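Local coordinates for alpha-pyrone synthesis polyketide synthase-like Pks18 (Mycobacterium tuberculosis, PDB 1TED), which probably extends medium- and long-chain aliphatic acyl-CoA starters with malonyl-CoA to make tri- and tetraketide alpha-pyrones, as a homodimeric type III polyketide synthase, at residues 245-250 against 358-363; 306-311 against 362-367. All coordinates share one frame; numbering follows the deposited sequence.

Contact 1: residues 245-250 against 358-363; sequences GKVVVR and TMVQQA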
loop_
_atom_site.group_PDB
_atom_site.type_symbol
_atom_site.label_atom_id
_atom_site.label_comp_id
_atom_site.label_asym_id
_atom_site.label_seq_id
_atom_site.Cartn_x
_atom_site.Cartn_y
_atom_site.Cartn_z
ATOM N N GLY A 245 -3.122 26.175 -15.631
ATOM C CA GLY A 245 -3.720 24.895 -15.308
ATOM C C GLY A 245 -2.785 23.978 -14.541
ATOM O O GLY A 245 -3.246 23.088 -13.834
ATOM N N LYS A 246 -1.477 24.184 -14.676
ATOM C CA LYS A 246 -0.508 23.350 -13.970
ATOM C C LYS A 246 -0.607 23.596 -12.465
ATOM O O LYS A 246 -0.867 24.719 -12.016
ATOM C CB LYS A 246 0.922 23.623 -14.466
ATOM C CG LYS A 246 1.471 22.553 -15.426
ATOM C CD LYS A 246 0.832 22.643 -16.808
ATOM C CE LYS A 246 0.684 21.274 -17.500
ATOM N NZ LYS A 246 1.961 20.522 -17.709
ATOM N N VAL A 247 -0.406 22.538 -11.685
ATOM C CA VAL A 247 -0.504 22.638 -10.234
ATOM C C VAL A 247 0.815 22.271 -9.577
ATOM O O VAL A 247 1.274 21.137 -9.701
ATOM C CB VAL A 247 -1.598 21.691 -9.694
ATOM C CG1 VAL A 247 -1.673 21.784 -8.187
ATOM C CG2 VAL A 247 -2.932 22.039 -10.307
ATOM N N VAL A 248 1.421 23.224 -8.874
ATOM C CA VAL A 248 2.689 22.978 -8.190
ATOM C C VAL A 248 2.463 22.423 -6.774
ATOM O O VAL A 248 1.723 23.010 -5.976
ATOM C CB VAL A 248 3.534 24.283 -8.076
ATOM C CG1 VAL A 248 4.871 23.990 -7.395
ATOM C CG2 VAL A 248 3.768 24.879 -9.447
ATOM N N VAL A 249 3.083 21.287 -6.470
ATOM C CA VAL A 249 2.962 20.704 -5.137
ATOM C C VAL A 249 4.125 21.277 -4.328
ATOM O O VAL A 249 5.239 20.751 -4.329
ATOM C CB VAL A 249 3.025 19.149 -5.174
ATOM C CG1 VAL A 249 2.848 18.585 -3.775
ATOM C CG2 VAL A 249 1.920 18.605 -6.077
ATOM N N ARG A 250 3.838 22.378 -3.646
ATOM C CA ARG A 250 4.816 23.100 -2.851
ATOM C C ARG A 250 5.283 22.425 -1.568
ATOM O O ARG A 250 6.479 22.436 -1.266
ATOM C CB ARG A 250 4.260 24.488 -2.531
ATOM C CG ARG A 250 3.851 25.271 -3.782
ATOM C CD ARG A 250 3.163 26.580 -3.436
ATOM N NE ARG A 250 3.977 27.387 -2.536
ATOM C CZ ARG A 250 3.662 28.614 -2.137
ATOM N NH1 ARG A 250 2.541 29.193 -2.559
ATOM N NH2 ARG A 250 4.476 29.262 -1.315
ATOM N N THR A 358 -12.095 21.118 -10.058
ATOM C CA THR A 358 -13.044 22.227 -10.147
ATOM C C THR A 358 -12.307 23.553 -9.993
ATOM O O THR A 358 -12.592 24.520 -10.701
ATOM C CB THR A 358 -14.124 22.136 -9.041
ATOM O OG1 THR A 358 -14.956 20.992 -9.277
ATOM C CG2 THR A 358 -14.988 23.399 -9.019
ATOM N N MET A 359 -11.355 23.589 -9.062
ATOM C CA MET A 359 -10.573 24.794 -8.801
ATOM C C MET A 359 -9.691 25.114 -9.995
ATOM O O MET A 359 -9.393 26.279 -10.270
ATOM C CB MET A 359 -9.715 24.607 -7.544
ATOM C CG MET A 359 -10.536 24.353 -6.273
ATOM S SD MET A 359 -9.506 23.987 -4.831
ATOM C CE MET A 359 -10.639 24.375 -3.459
ATOM N N VAL A 360 -9.275 24.070 -10.704
ATOM C CA VAL A 360 -8.442 24.238 -11.884
ATOM C C VAL A 360 -9.281 24.835 -13.016
ATOM O O VAL A 360 -8.896 25.831 -13.633
ATOM C CB VAL A 360 -7.852 22.883 -12.332
ATOM C CG1 VAL A 360 -7.123 23.033 -13.663
ATOM C CG2 VAL A 360 -6.901 22.362 -11.261
ATOM N N GLN A 361 -10.440 24.231 -13.259
ATOM C CA GLN A 361 -11.346 24.677 -14.314
ATOM C C GLN A 361 -11.918 26.082 -14.133
ATOM O O GLN A 361 -12.298 26.717 -15.111
ATOM C CB GLN A 361 -12.488 23.681 -14.473
ATOM C CG GLN A 361 -12.041 22.304 -14.902
ATOM C CD GLN A 361 -13.203 21.338 -15.061
ATOM O OE1 GLN A 361 -13.990 21.129 -14.128
ATOM N NE2 GLN A 361 -13.315 20.741 -16.243
ATOM N N GLN A 362 -12.006 26.567 -12.898
ATOM C CA GLN A 362 -12.517 27.922 -12.683
ATOM C C GLN A 362 -11.795 28.692 -11.583
ATOM O O GLN A 362 -11.828 28.317 -10.410
ATOM C CB GLN A 362 -14.024 27.914 -12.402
ATOM C CG GLN A 362 -14.441 27.170 -11.158
ATOM C CD GLN A 362 -15.898 27.422 -10.799
ATOM O OE1 GLN A 362 -16.785 27.334 -11.656
ATOM N NE2 GLN A 362 -16.152 27.733 -9.528
ATOM N N ALA A 363 -11.145 29.779 -11.988
ATOM C CA ALA A 363 -10.403 30.640 -11.077
ATOM C C ALA A 363 -11.334 31.254 -10.033
ATOM O O ALA A 363 -12.457 31.642 -10.349
ATOM C CB ALA A 363 -9.704 31.743 -11.869
#
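V360, on the last turn of helix 349-361, meets V247 of strand 247-256 and the backbone of G245, just before that strand. The buried part is a methyl pair. V247 CG2 lies 4.1 Å from V360 CG2, and the two side chains meet at a slant. With V360 CG1 anti to the backbone N (chi1 173°), that branch turns to the glycine and leaves CG2 for V247. CG1 sits 3.9 Å from G245 O. This is van der Waals contact; no hydrogen bond joins the two segments. The arrangement belongs to the thiolase fold, in which helices pack on a large mixed sheet. Here the end of one helix rests on a central strand and its entry. V247 is buried, and it also touches I35 and F388 on the two flanking strands. The other side of the contact is more open: G245 and V360 are both partly exposed. G245 has a positive phi of 99°. K246 points away from the helix, and its side chain packs on V34 and E36 of strand 32-41. Beyond V360 the helix ends, and Q361 and Q362 are exposed to solvent.

Contact 2: residues 306-311 against 362-367; sequences DIDLWA and QAESAK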
loop_
_atom_site.group_PDB
_atom_site.type_symbol
_atom_site.label_atom_id
_atom_site.label_comp_id
_atom_site.label_asym_id
_atom_site.label_seq_id
_atom_site.Cartn_x
_atom_site.Cartn_y
_atom_site.Cartn_z
ATOM N N ASP A 306 -4.036 34.097 4.048
ATOM C CA ASP A 306 -3.384 34.286 2.753
ATOM C C ASP A 306 -3.916 33.344 1.678
ATOM O O ASP A 306 -3.788 33.619 0.487
ATOM C CB ASP A 306 -1.880 34.015 2.850
ATOM C CG ASP A 306 -1.148 35.026 3.683
ATOM O OD1 ASP A 306 -1.390 36.240 3.503
ATOM O OD2 ASP A 306 -0.309 34.600 4.503
ATOM N N ILE A 307 -4.513 32.238 2.101
ATOM C CA ILE A 307 -4.980 31.213 1.173
ATOM C C ILE A 307 -6.215 31.425 0.289
ATOM O O ILE A 307 -7.279 31.795 0.767
ATOM C CB ILE A 307 -5.166 29.867 1.943
ATOM C CG1 ILE A 307 -3.858 29.485 2.653
ATOM C CG2 ILE A 307 -5.621 28.773 0.997
ATOM C CD1 ILE A 307 -2.629 29.393 1.721
ATOM N N ASP A 308 -6.048 31.182 -1.013
ATOM C CA ASP A 308 -7.147 31.244 -1.991
ATOM C C ASP A 308 -7.401 29.753 -2.213
ATOM O O ASP A 308 -6.468 29.026 -2.544
ATOM C CB ASP A 308 -6.704 31.781 -3.359
ATOM C CG ASP A 308 -5.737 32.938 -3.275
ATOM O OD1 ASP A 308 -6.176 34.057 -2.922
ATOM O OD2 ASP A 308 -4.541 32.723 -3.584
ATOM N N LEU A 309 -8.619 29.272 -2.047
ATOM C CA LEU A 309 -8.868 27.840 -2.270
ATOM C C LEU A 309 -8.536 26.932 -1.096
ATOM O O LEU A 309 -7.391 26.831 -0.650
ATOM C CB LEU A 309 -8.087 27.307 -3.484
ATOM C CG LEU A 309 -8.174 27.977 -4.858
ATOM C CD1 LEU A 309 -7.242 27.270 -5.830
ATOM C CD2 LEU A 309 -9.602 27.941 -5.353
ATOM N N TRP A 310 -9.561 26.259 -0.613
ATOM C CA TRP A 310 -9.417 25.310 0.459
ATOM C C TRP A 310 -10.045 24.027 -0.059
ATOM O O TRP A 310 -11.265 23.897 -0.121
ATOM C CB TRP A 310 -10.121 25.808 1.720
ATOM C CG TRP A 310 -9.360 26.914 2.407
ATOM C CD1 TRP A 310 -9.555 28.261 2.269
ATOM C CD2 TRP A 310 -8.250 26.762 3.304
ATOM N NE1 TRP A 310 -8.637 28.953 3.021
ATOM C CE2 TRP A 310 -7.824 28.056 3.666
ATOM C CE3 TRP A 310 -7.575 25.655 3.835
ATOM C CZ2 TRP A 310 -6.749 28.277 4.537
ATOM C CZ3 TRP A 310 -6.501 25.875 4.702
ATOM C CH2 TRP A 310 -6.104 27.178 5.042
ATOM N N ALA A 311 -9.196 23.097 -0.475
ATOM C CA ALA A 311 -9.660 21.808 -0.983
ATOM C C ALA A 311 -9.822 20.873 0.209
ATOM O O ALA A 311 -8.971 20.018 0.485
ATOM C CB ALA A 311 -8.653 21.235 -2.000
ATOM N N GLN A 362 -12.006 26.567 -12.898
ATOM C CA GLN A 362 -12.517 27.922 -12.683
ATOM C C GLN A 362 -11.795 28.692 -11.583
ATOM O O GLN A 362 -11.828 28.317 -10.410
ATOM C CB GLN A 362 -14.024 27.914 -12.402
ATOM C CG GLN A 362 -14.441 27.170 -11.158
ATOM C CD GLN A 362 -15.898 27.422 -10.799
ATOM O OE1 GLN A 362 -16.785 27.334 -11.656
ATOM N NE2 GLN A 362 -16.152 27.733 -9.528
ATOM N N ALA A 363 -11.145 29.779 -11.988
ATOM C CA ALA A 363 -10.403 30.640 -11.077
ATOM C C ALA A 363 -11.334 31.254 -10.033
ATOM O O ALA A 363 -12.457 31.642 -10.349
ATOM C CB ALA A 363 -9.704 31.743 -11.869
ATOM N N GLU A 364 -10.858 31.340 -8.794
ATOM C CA GLU A 364 -11.646 31.897 -7.695
ATOM C C GLU A 364 -11.388 33.392 -7.540
ATOM O O GLU A 364 -12.069 34.077 -6.779
ATOM C CB GLU A 364 -11.299 31.184 -6.385
ATOM C CG GLU A 364 -9.951 31.580 -5.770
ATOM C CD GLU A 364 -8.765 31.411 -6.713
ATOM O OE1 GLU A 364 -8.703 30.391 -7.432
ATOM O OE2 GLU A 364 -7.882 32.294 -6.720
ATOM N N SER A 365 -10.392 33.886 -8.264
ATOM C CA SER A 365 -10.032 35.294 -8.216
ATOM C C SER A 365 -9.280 35.633 -9.493
ATOM O O SER A 365 -9.061 34.766 -10.339
ATOM C CB SER A 365 -9.150 35.581 -7.002
ATOM O OG SER A 365 -7.893 34.945 -7.135
ATOM N N ALA A 366 -8.871 36.891 -9.620
ATOM C CA ALA A 366 -8.168 37.345 -10.808
ATOM C C ALA A 366 -6.649 37.328 -10.697
ATOM O O ALA A 366 -5.952 37.629 -11.662
ATOM C CB ALA A 366 -8.639 38.746 -11.173
ATOM N N LYS A 367 -6.129 36.970 -9.533
ATOM C CA LYS A 367 -4.684 36.948 -9.359
ATOM C C LYS A 367 -4.042 35.802 -10.120
ATOM O O LYS A 367 -4.584 34.702 -10.167
ATOM C CB LYS A 367 -4.337 36.867 -7.867
ATOM C CG LYS A 367 -5.028 35.739 -7.128
ATOM C CD LYS A 367 -5.160 36.031 -5.638
ATOM C CE LYS A 367 -3.814 36.115 -4.942
ATOM N NZ LYS A 367 -3.984 36.298 -3.467
#
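D308 and K367 form the salt bridge of this contact, with K367 NZ 3.2 Å from D308 OD1. OD1 accepts with its syn lone pair, on the side of OD2. NZ is also 3.6 Å from D308 OD2, so the ammonium group lies near both oxygens. The two side chains come from opposite directions, and the lysine chain bends at chi3 (-65°) on its way to the carboxylate. D308 OD2 accepts a hydrogen bond from the backbone N of T371, so each oxygen of D308 has a polar partner.

The second carboxylate is that of E364. S365 OG donates to E364 OE2 at 2.7 Å, from above the carboxylate plane (36° out of it). S370 OG also bonds OE2, and R392 forms a salt bridge with OE1. These partners probably offset the nearness of D308, whose OD1 is 4.5 Å from E364 OE2. K367 and R392 would probably help both acids stay charged.

Packing lies further in. The E364 chain bends at chi2 (-55°) and crosses L309 at about a right angle. Its OE1 is 3.3 Å from L309 CD2, and its CG is 3.7 Å from the same methyl. OE2 rests 3.6 Å from D308 CB. L309 is buried and also touches M359, F388 and I390, so the glutamate packs against a member of a hydrophobic cluster. K367, by contrast, is exposed.

The segments are the lead-in to edge strand 310-312 and the loop between helix 349-361 and strand 370-378. Strands 310-312 and 370-378 run parallel and adjacent. The helical connection between them, ending in helix 349-361, makes this a beta-alpha-beta crossover of the thiolase fold, with the contact at the entry to both strands.

Contacts 1 and 2 lie on the same side of the chain's centre, with their own centres about 9 Å apart. They share Q362 and A363, where helix 349-361 gives way to the loop leading to strand 370-378. Contact 1 sets the helix end against strand 247-256; contact 2 holds the following loop against the lead-in to edge strand 310-312. M359 joins them: its CE is 3.4 Å from W310 O, and its CG is 3.8 Å from L309 CD2. R392 also serves both, bonding M359 O and E364. Both lie away from C175, the probable nucleophile, and H221, the probable substrate-binding residue, and join parts of the fold.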